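Local coordinates for period circadian protein homolog 2 (Mus musculus, PDB 3GDI) that probably acts in the circadian clock as a nuclear regulator of transcription, using tandem PAS domains for protein-protein interactions, at residues A[27-38]-A[57-65]; A[202-211]-A[231-241]. All blocks are in the same frame, centred on the assembly; numbering follows the deposited sequence.

In the fold
Contact 1 and contact 2 lie in different PAS folds of one chain, on opposite sides of its centre, with centres about 38 Å apart and nearest atoms about 11 Å apart. Both are partly buried, and each has a single backbone bridge, K37-K60 in the turn of a hairpin and L204-F234 on strand 227-235. Both involve an outermost strand of a five-stranded antiparallel sheet of order 2-1-5-4-3, 38-41 at one end and 227-235 at the other end of the second sheet. Contact 1 buries a phenylalanine among aliphatic and aromatic side chains, its cross-segment hydrogen bonds being backbone ones. In contact 2 arginines, an aspartate and stacked flat groups add polar chemistry toward the surface.

Contact 1: A[27-38]-A[57-65]; sequences FAVAVSLVSGKI and SDAKFVEFL
The turn between strands 26-31 and 38-41 of the PAS-A sheet receives the loop that leads to helix 70-76, and the two are joined by a single bridge between K37 and K60. On either side of K37, G36 O accepts a hydrogen bond from F61 N at 3.0 Å, while I38 N reaches A59 O at 2.7 Å with a bent N-H...O angle of 140°. G36 O also takes a bond from a water that accepts from V62 N, so the start of the 3-10 turn 61-63 is tied to this carbonyl twice. F61 carries the apolar part: with CG anti to the backbone N (chi1 -176°), its ring is carried to the V29 and V31 side chains of strand 26-31. V31 CG2 lies 3.7 Å from F61 CB, V29 CG1 sits over one ring face, and I38 CD1 meets the ring edge in plane, 3.9 Å from F61 CD1. The same I38 CD1 touches F64 CE1 at 4.0 Å, bridging two aromatic rings. With an alanine here in place of I38, a gap is likely to open between F61 and F64. A first hairpin of a 2-1-5-4-3 antiparallel sheet, followed by a connection to the helical part, is PAS topology.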
# COMPACT_ATOMS: atom_id res chain seq x y z
N PHE A 27 19.64 -12.17 -14.89
CA PHE A 27 20.81 -11.31 -14.92
C PHE A 27 20.95 -10.60 -13.59
O PHE A 27 19.98 -10.46 -12.85
CB PHE A 27 20.73 -10.28 -16.07
CG PHE A 27 19.76 -9.14 -15.82
CD1 PHE A 27 18.44 -9.22 -16.23
CD2 PHE A 27 20.20 -7.96 -15.21
CE1 PHE A 27 17.56 -8.15 -16.04
CE2 PHE A 27 19.32 -6.89 -15.02
CZ PHE A 27 18.01 -6.98 -15.43
N ALA A 28 22.17 -10.19 -13.27
CA ALA A 28 22.43 -9.51 -12.01
C ALA A 28 22.92 -8.10 -12.29
O ALA A 28 23.48 -7.83 -13.35
CB ALA A 28 23.47 -10.27 -11.20
N VAL A 29 22.70 -7.20 -11.33
CA VAL A 29 23.12 -5.82 -11.48
C VAL A 29 23.29 -5.16 -10.11
O VAL A 29 22.47 -5.34 -9.22
CB VAL A 29 22.09 -5.01 -12.30
CG1 VAL A 29 20.73 -5.04 -11.61
CG2 VAL A 29 22.56 -3.58 -12.46
N ALA A 30 24.39 -4.42 -9.96
CA ALA A 30 24.69 -3.72 -8.72
C ALA A 30 24.50 -2.25 -9.03
O ALA A 30 25.08 -1.74 -9.99
CB ALA A 30 26.12 -4.00 -8.29
N VAL A 31 23.71 -1.56 -8.22
CA VAL A 31 23.42 -0.15 -8.45
C VAL A 31 23.78 0.74 -7.27
O VAL A 31 23.30 0.53 -6.16
CB VAL A 31 21.93 0.03 -8.79
CG1 VAL A 31 21.58 1.50 -8.92
CG2 VAL A 31 21.61 -0.70 -10.07
N SER A 32 24.61 1.74 -7.52
CA SER A 32 25.02 2.67 -6.49
C SER A 32 23.79 3.23 -5.80
O SER A 32 22.93 3.81 -6.45
CB SER A 32 25.82 3.83 -7.09
OG SER A 32 25.98 4.88 -6.14
N LEU A 33 23.72 3.07 -4.48
CA LEU A 33 22.58 3.56 -3.72
C LEU A 33 22.57 5.09 -3.67
O LEU A 33 21.58 5.70 -3.28
CB LEU A 33 22.61 2.98 -2.31
CG LEU A 33 21.27 2.92 -1.58
CD1 LEU A 33 20.31 2.01 -2.35
CD2 LEU A 33 21.47 2.40 -0.17
N VAL A 34 23.69 5.70 -4.06
CA VAL A 34 23.82 7.15 -4.06
C VAL A 34 23.71 7.72 -5.48
O VAL A 34 22.96 8.67 -5.72
CB VAL A 34 25.19 7.58 -3.46
CG1 VAL A 34 25.28 9.10 -3.39
CG2 VAL A 34 25.36 6.97 -2.07
N SER A 35 24.44 7.12 -6.41
CA SER A 35 24.46 7.55 -7.81
C SER A 35 23.25 7.09 -8.63
O SER A 35 22.62 7.89 -9.32
CB SER A 35 25.72 7.02 -8.51
OG SER A 35 26.90 7.59 -7.97
N GLY A 36 22.95 5.81 -8.55
CA GLY A 36 21.86 5.26 -9.33
C GLY A 36 22.55 4.63 -10.52
O GLY A 36 21.93 4.01 -11.37
N LYS A 37 23.87 4.81 -10.55
CA LYS A 37 24.74 4.29 -11.60
C LYS A 37 24.88 2.78 -11.51
O LYS A 37 24.88 2.22 -10.41
CB LYS A 37 26.14 4.91 -11.49
CG LYS A 37 26.21 6.42 -11.65
CD LYS A 37 26.15 6.87 -13.11
CE LYS A 37 26.39 8.37 -13.22
NZ LYS A 37 26.25 8.89 -14.61
N ILE A 38 25.00 2.12 -12.65
CA ILE A 38 25.17 0.68 -12.69
C ILE A 38 26.65 0.37 -12.43
O ILE A 38 27.46 0.46 -13.35
CB ILE A 38 24.78 0.09 -14.06
CG1 ILE A 38 23.28 0.27 -14.29
CG2 ILE A 38 25.15 -1.38 -14.14
CD1 ILE A 38 22.80 -0.28 -15.62
N SER A 57 26.19 -0.06 -21.98
CA SER A 57 25.27 0.81 -21.26
C SER A 57 26.00 1.70 -20.24
O SER A 57 26.49 2.78 -20.59
CB SER A 57 24.20 -0.03 -20.56
OG SER A 57 24.79 -0.94 -19.65
N ASP A 58 26.06 1.24 -19.00
CA ASP A 58 26.73 1.96 -17.91
C ASP A 58 26.19 3.37 -17.66
O ASP A 58 26.80 4.37 -18.07
CB ASP A 58 28.24 2.04 -18.19
CG ASP A 58 29.04 2.44 -16.95
OD1 ASP A 58 28.80 3.55 -16.42
OD2 ASP A 58 29.90 1.64 -16.51
N ALA A 59 25.06 3.44 -16.97
CA ALA A 59 24.39 4.70 -16.62
C ALA A 59 23.50 4.43 -15.40
O ALA A 59 23.77 3.52 -14.62
CB ALA A 59 23.54 5.18 -17.77
N LYS A 60 22.45 5.22 -15.23
CA LYS A 60 21.55 4.98 -14.12
C LYS A 60 20.62 3.84 -14.53
O LYS A 60 20.03 3.87 -15.61
CB LYS A 60 20.73 6.24 -13.79
CG LYS A 60 21.58 7.44 -13.37
CD LYS A 60 20.74 8.53 -12.70
CE LYS A 60 19.55 8.95 -13.55
NZ LYS A 60 18.67 9.92 -12.82
N PHE A 61 20.51 2.81 -13.70
CA PHE A 61 19.66 1.67 -14.02
C PHE A 61 18.21 2.07 -14.25
O PHE A 61 17.54 1.50 -15.10
CB PHE A 61 19.71 0.62 -12.92
CG PHE A 61 18.92 -0.62 -13.24
CD1 PHE A 61 19.30 -1.46 -14.28
CD2 PHE A 61 17.80 -0.96 -12.48
CE1 PHE A 61 18.58 -2.63 -14.56
CE2 PHE A 61 17.08 -2.12 -12.76
CZ PHE A 61 17.47 -2.96 -13.80
N VAL A 62 17.71 3.04 -13.49
CA VAL A 62 16.31 3.43 -13.66
C VAL A 62 15.98 3.91 -15.07
O VAL A 62 14.84 3.80 -15.51
CB VAL A 62 15.87 4.53 -12.64
CG1 VAL A 62 15.77 3.92 -11.26
CG2 VAL A 62 16.85 5.69 -12.64
N GLU A 63 16.98 4.41 -15.80
CA GLU A 63 16.73 4.90 -17.15
C GLU A 63 16.28 3.81 -18.13
O GLU A 63 15.74 4.13 -19.19
CB GLU A 63 17.96 5.63 -17.68
CG GLU A 63 18.60 6.52 -16.63
CD GLU A 63 19.58 7.52 -17.19
OE1 GLU A 63 19.12 8.61 -17.60
OE2 GLU A 63 20.79 7.22 -17.22
N PHE A 64 16.49 2.54 -17.78
CA PHE A 64 16.09 1.42 -18.64
C PHE A 64 14.78 0.76 -18.17
O PHE A 64 14.44 -0.32 -18.63
CB PHE A 64 17.17 0.35 -18.69
CG PHE A 64 18.52 0.88 -19.05
CD1 PHE A 64 19.45 1.16 -18.06
CD2 PHE A 64 18.84 1.15 -20.38
CE1 PHE A 64 20.68 1.72 -18.38
CE2 PHE A 64 20.06 1.71 -20.71
CZ PHE A 64 20.98 2.00 -19.71
N LEU A 65 14.08 1.42 -17.26
CA LEU A 65 12.81 0.92 -16.72
C LEU A 65 11.63 1.68 -17.31
O LEU A 65 11.78 2.81 -17.79
CB LEU A 65 12.78 1.12 -15.20
CG LEU A 65 13.33 0.12 -14.19
CD1 LEU A 65 14.29 -0.83 -14.84
CD2 LEU A 65 13.97 0.90 -13.04
O HOH W 1 19.27 3.93 -11.12

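Contact 2: A[202-211]-A[231-241]; sequences VQLHPSDRPL and PIRFRTRNGEY
R233 lays its guanidinium flat on the H205 imidazole, centres 3.6 Å apart and planes 1° from parallel. Both side chains point the same way: H205 has CG anti to its backbone N (chi1 -179°), and R233 bends at chi3 (-60°) to bring its flat end over the ring. D208 approaches the guanidinium at its edge, in plane, in a salt bridge whose hydrogen bond from R233 NE to D208 OD1 is weak at 3.5 Å. The same OD1 uses its anti lone pair to accept a hydrogen bond from R233 N at 2.9 Å, so one oxygen grips both the backbone and the side chain of R233. H205 CB lies over one face of the Y241 ring, 4.2 Å from its centroid.

Between the backbones, Q203 O accepts a nearly straight hydrogen bond from R235 N at 2.7 Å, and H205 N donates to R233 O at 3.1 Å, framing the L204-F234 bridge. Q203 CB lies over one face of the F234 ring, 3.5 Å from F234 CZ, while Q203 OE1 lies over one face of the R235 guanidinium. R235 NH1 also reaches V202 O from above the carbonyl plane, and a water links V202 O, R235 NE and Y241 OH. R235 NH2 forms a salt bridge with E286 OE2.

The loop between helices 200-203 and 209-221 thus runs along edge strand 227-235, which pairs on its other side with strand 241-252, while F177 of strand 177-180 touches both Q203 and F234.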
# COMPACT_ATOMS: atom_id res chain seq x y z
N VAL A 202 -13.56 -2.50 -12.12
CA VAL A 202 -13.14 -2.13 -13.46
C VAL A 202 -12.57 -3.33 -14.22
O VAL A 202 -12.83 -3.51 -15.41
CB VAL A 202 -12.12 -0.94 -13.40
CG1 VAL A 202 -11.08 -1.03 -14.50
CG2 VAL A 202 -12.87 0.36 -13.54
N GLN A 203 -11.82 -4.17 -13.52
CA GLN A 203 -11.22 -5.36 -14.13
C GLN A 203 -12.23 -6.46 -14.43
O GLN A 203 -11.93 -7.39 -15.16
CB GLN A 203 -10.14 -5.94 -13.23
CG GLN A 203 -9.02 -4.98 -12.93
CD GLN A 203 -8.36 -4.45 -14.18
OE1 GLN A 203 -8.18 -5.17 -15.15
NE2 GLN A 203 -7.97 -3.19 -14.14
N LEU A 204 -13.42 -6.38 -13.85
CA LEU A 204 -14.41 -7.42 -14.09
C LEU A 204 -15.19 -7.18 -15.37
O LEU A 204 -15.36 -6.04 -15.79
CB LEU A 204 -15.37 -7.53 -12.90
CG LEU A 204 -15.07 -8.53 -11.79
CD1 LEU A 204 -13.67 -8.37 -11.24
CD2 LEU A 204 -16.08 -8.32 -10.69
N HIS A 205 -15.66 -8.25 -15.99
CA HIS A 205 -16.44 -8.11 -17.20
C HIS A 205 -17.68 -7.32 -16.80
O HIS A 205 -18.23 -7.53 -15.73
CB HIS A 205 -16.85 -9.48 -17.74
CG HIS A 205 -17.65 -9.42 -19.00
ND1 HIS A 205 -17.18 -9.90 -20.21
CD2 HIS A 205 -18.87 -8.87 -19.26
CE1 HIS A 205 -18.07 -9.64 -21.15
NE2 HIS A 205 -19.10 -9.01 -20.61
N PRO A 206 -18.13 -6.40 -17.67
CA PRO A 206 -19.33 -5.60 -17.36
C PRO A 206 -20.58 -6.40 -16.96
O PRO A 206 -21.46 -5.87 -16.30
CB PRO A 206 -19.52 -4.75 -18.63
CG PRO A 206 -18.72 -5.46 -19.69
CD PRO A 206 -17.52 -5.96 -18.93
N SER A 207 -20.65 -7.66 -17.36
CA SER A 207 -21.82 -8.48 -17.01
C SER A 207 -21.64 -9.25 -15.70
O SER A 207 -22.57 -9.91 -15.24
CB SER A 207 -22.12 -9.48 -18.14
OG SER A 207 -22.39 -8.79 -19.35
N ASP A 208 -20.46 -9.17 -15.11
CA ASP A 208 -20.18 -9.85 -13.85
C ASP A 208 -19.97 -8.85 -12.73
O ASP A 208 -19.57 -9.21 -11.63
CB ASP A 208 -18.96 -10.75 -14.01
CG ASP A 208 -19.21 -11.90 -14.97
OD1 ASP A 208 -18.23 -12.63 -15.31
OD2 ASP A 208 -20.37 -12.09 -15.39
N ARG A 209 -20.24 -7.58 -13.01
CA ARG A 209 -20.08 -6.54 -12.01
C ARG A 209 -21.22 -6.54 -11.00
O ARG A 209 -20.99 -6.49 -9.79
CB ARG A 209 -19.96 -5.18 -12.68
CG ARG A 209 -18.63 -4.99 -13.30
CD ARG A 209 -18.50 -3.69 -14.03
NE ARG A 209 -17.20 -3.64 -14.68
CZ ARG A 209 -16.87 -2.80 -15.65
NH1 ARG A 209 -17.75 -1.91 -16.08
NH2 ARG A 209 -15.66 -2.85 -16.18
N PRO A 210 -22.47 -6.56 -11.48
CA PRO A 210 -23.58 -6.57 -10.53
C PRO A 210 -23.47 -7.78 -9.59
O PRO A 210 -23.95 -7.74 -8.45
CB PRO A 210 -24.81 -6.66 -11.44
CG PRO A 210 -24.37 -5.86 -12.64
CD PRO A 210 -22.95 -6.35 -12.86
N LEU A 211 -22.83 -8.84 -10.06
CA LEU A 211 -22.66 -10.03 -9.23
C LEU A 211 -21.87 -9.69 -7.98
O LEU A 211 -22.09 -10.27 -6.93
CB LEU A 211 -21.92 -11.14 -10.00
CG LEU A 211 -22.65 -11.96 -11.07
CD1 LEU A 211 -23.26 -11.04 -12.13
CD2 LEU A 211 -21.65 -12.92 -11.72
N PRO A 231 -18.87 -18.74 -12.42
CA PRO A 231 -17.60 -18.18 -12.87
C PRO A 231 -17.66 -16.66 -12.87
O PRO A 231 -18.73 -16.06 -12.90
CB PRO A 231 -17.50 -18.71 -14.28
CG PRO A 231 -18.91 -18.48 -14.77
CD PRO A 231 -19.77 -18.96 -13.58
N ILE A 232 -16.49 -16.04 -12.82
CA ILE A 232 -16.37 -14.60 -12.86
C ILE A 232 -15.31 -14.37 -13.93
O ILE A 232 -14.34 -15.12 -14.01
CB ILE A 232 -15.87 -14.03 -11.49
CG1 ILE A 232 -17.05 -13.83 -10.53
CG2 ILE A 232 -15.16 -12.71 -11.70
CD1 ILE A 232 -17.93 -12.66 -10.89
N ARG A 233 -15.51 -13.37 -14.77
CA ARG A 233 -14.53 -13.07 -15.81
C ARG A 233 -13.71 -11.86 -15.39
O ARG A 233 -14.26 -10.84 -15.00
CB ARG A 233 -15.23 -12.85 -17.14
CG ARG A 233 -15.62 -14.17 -17.79
CD ARG A 233 -16.47 -13.97 -19.01
NE ARG A 233 -17.71 -13.28 -18.67
CZ ARG A 233 -18.65 -12.96 -19.55
NH1 ARG A 233 -18.49 -13.27 -20.84
NH2 ARG A 233 -19.75 -12.32 -19.15
N PHE A 234 -12.40 -11.99 -15.47
CA PHE A 234 -11.45 -10.95 -15.08
C PHE A 234 -10.62 -10.53 -16.29
O PHE A 234 -10.06 -11.39 -16.99
CB PHE A 234 -10.54 -11.52 -13.99
CG PHE A 234 -9.78 -10.48 -13.23
CD1 PHE A 234 -10.21 -10.09 -11.96
CD2 PHE A 234 -8.62 -9.92 -13.75
CE1 PHE A 234 -9.50 -9.14 -11.21
CE2 PHE A 234 -7.90 -8.97 -13.02
CZ PHE A 234 -8.34 -8.58 -11.75
N ARG A 235 -10.51 -9.23 -16.54
CA ARG A 235 -9.75 -8.74 -17.68
C ARG A 235 -8.24 -8.75 -17.46
O ARG A 235 -7.74 -8.37 -16.41
CB ARG A 235 -10.19 -7.32 -18.05
CG ARG A 235 -9.47 -6.76 -19.27
CD ARG A 235 -10.27 -5.63 -19.91
NE ARG A 235 -10.68 -4.64 -18.92
CZ ARG A 235 -9.83 -3.83 -18.29
NH1 ARG A 235 -10.29 -2.96 -17.39
NH2 ARG A 235 -8.54 -3.89 -18.56
N THR A 236 -7.50 -9.20 -18.48
CA THR A 236 -6.06 -9.24 -18.36
C THR A 236 -5.44 -8.03 -19.06
O THR A 236 -6.15 -7.20 -19.64
CB THR A 236 -5.47 -10.54 -18.98
OG1 THR A 236 -5.52 -10.46 -20.41
CG2 THR A 236 -6.27 -11.75 -18.52
N ARG A 237 -4.12 -7.96 -19.01
CA ARG A 237 -3.36 -6.86 -19.60
C ARG A 237 -3.61 -6.70 -21.10
O ARG A 237 -3.63 -5.59 -21.60
CB ARG A 237 -1.87 -7.08 -19.33
CG ARG A 237 -0.94 -5.94 -19.74
CD ARG A 237 -1.19 -4.70 -18.91
NE ARG A 237 -0.03 -3.82 -18.83
CZ ARG A 237 0.61 -3.29 -19.88
NH1 ARG A 237 0.20 -3.55 -21.12
NH2 ARG A 237 1.65 -2.49 -19.68
N ASN A 238 -3.80 -7.82 -21.80
CA ASN A 238 -4.02 -7.76 -23.24
C ASN A 238 -5.48 -7.55 -23.64
O ASN A 238 -5.85 -7.75 -24.80
CB ASN A 238 -3.45 -9.02 -23.92
CG ASN A 238 -4.27 -10.28 -23.66
OD1 ASN A 238 -3.79 -11.40 -23.86
ND2 ASN A 238 -5.51 -10.11 -23.23
N GLY A 239 -6.32 -7.15 -22.69
CA GLY A 239 -7.72 -6.89 -22.99
C GLY A 239 -8.59 -8.12 -23.07
O GLY A 239 -9.81 -8.02 -23.23
N GLU A 240 -7.98 -9.28 -22.93
CA GLU A 240 -8.70 -10.54 -22.99
C GLU A 240 -9.10 -10.95 -21.59
O GLU A 240 -8.38 -10.68 -20.63
CB GLU A 240 -7.79 -11.62 -23.59
CG GLU A 240 -8.48 -12.57 -24.51
CD GLU A 240 -7.84 -12.56 -25.88
OE1 GLU A 240 -7.99 -11.54 -26.58
OE2 GLU A 240 -7.18 -13.55 -26.24
N TYR A 241 -10.24 -11.63 -21.48
CA TYR A 241 -10.77 -12.10 -20.21
C TYR A 241 -10.43 -13.56 -19.92
O TYR A 241 -10.40 -14.38 -20.83
CB TYR A 241 -12.28 -11.98 -20.19
CG TYR A 241 -12.79 -10.57 -20.06
CD1 TYR A 241 -12.82 -9.94 -18.82
CD2 TYR A 241 -13.21 -9.86 -21.18
CE1 TYR A 241 -13.26 -8.63 -18.70
CE2 TYR A 241 -13.66 -8.55 -21.07
CZ TYR A 241 -13.68 -7.94 -19.83
OH TYR A 241 -14.12 -6.64 -19.71
O HOH W 2 -13.85 -4.47 -18.30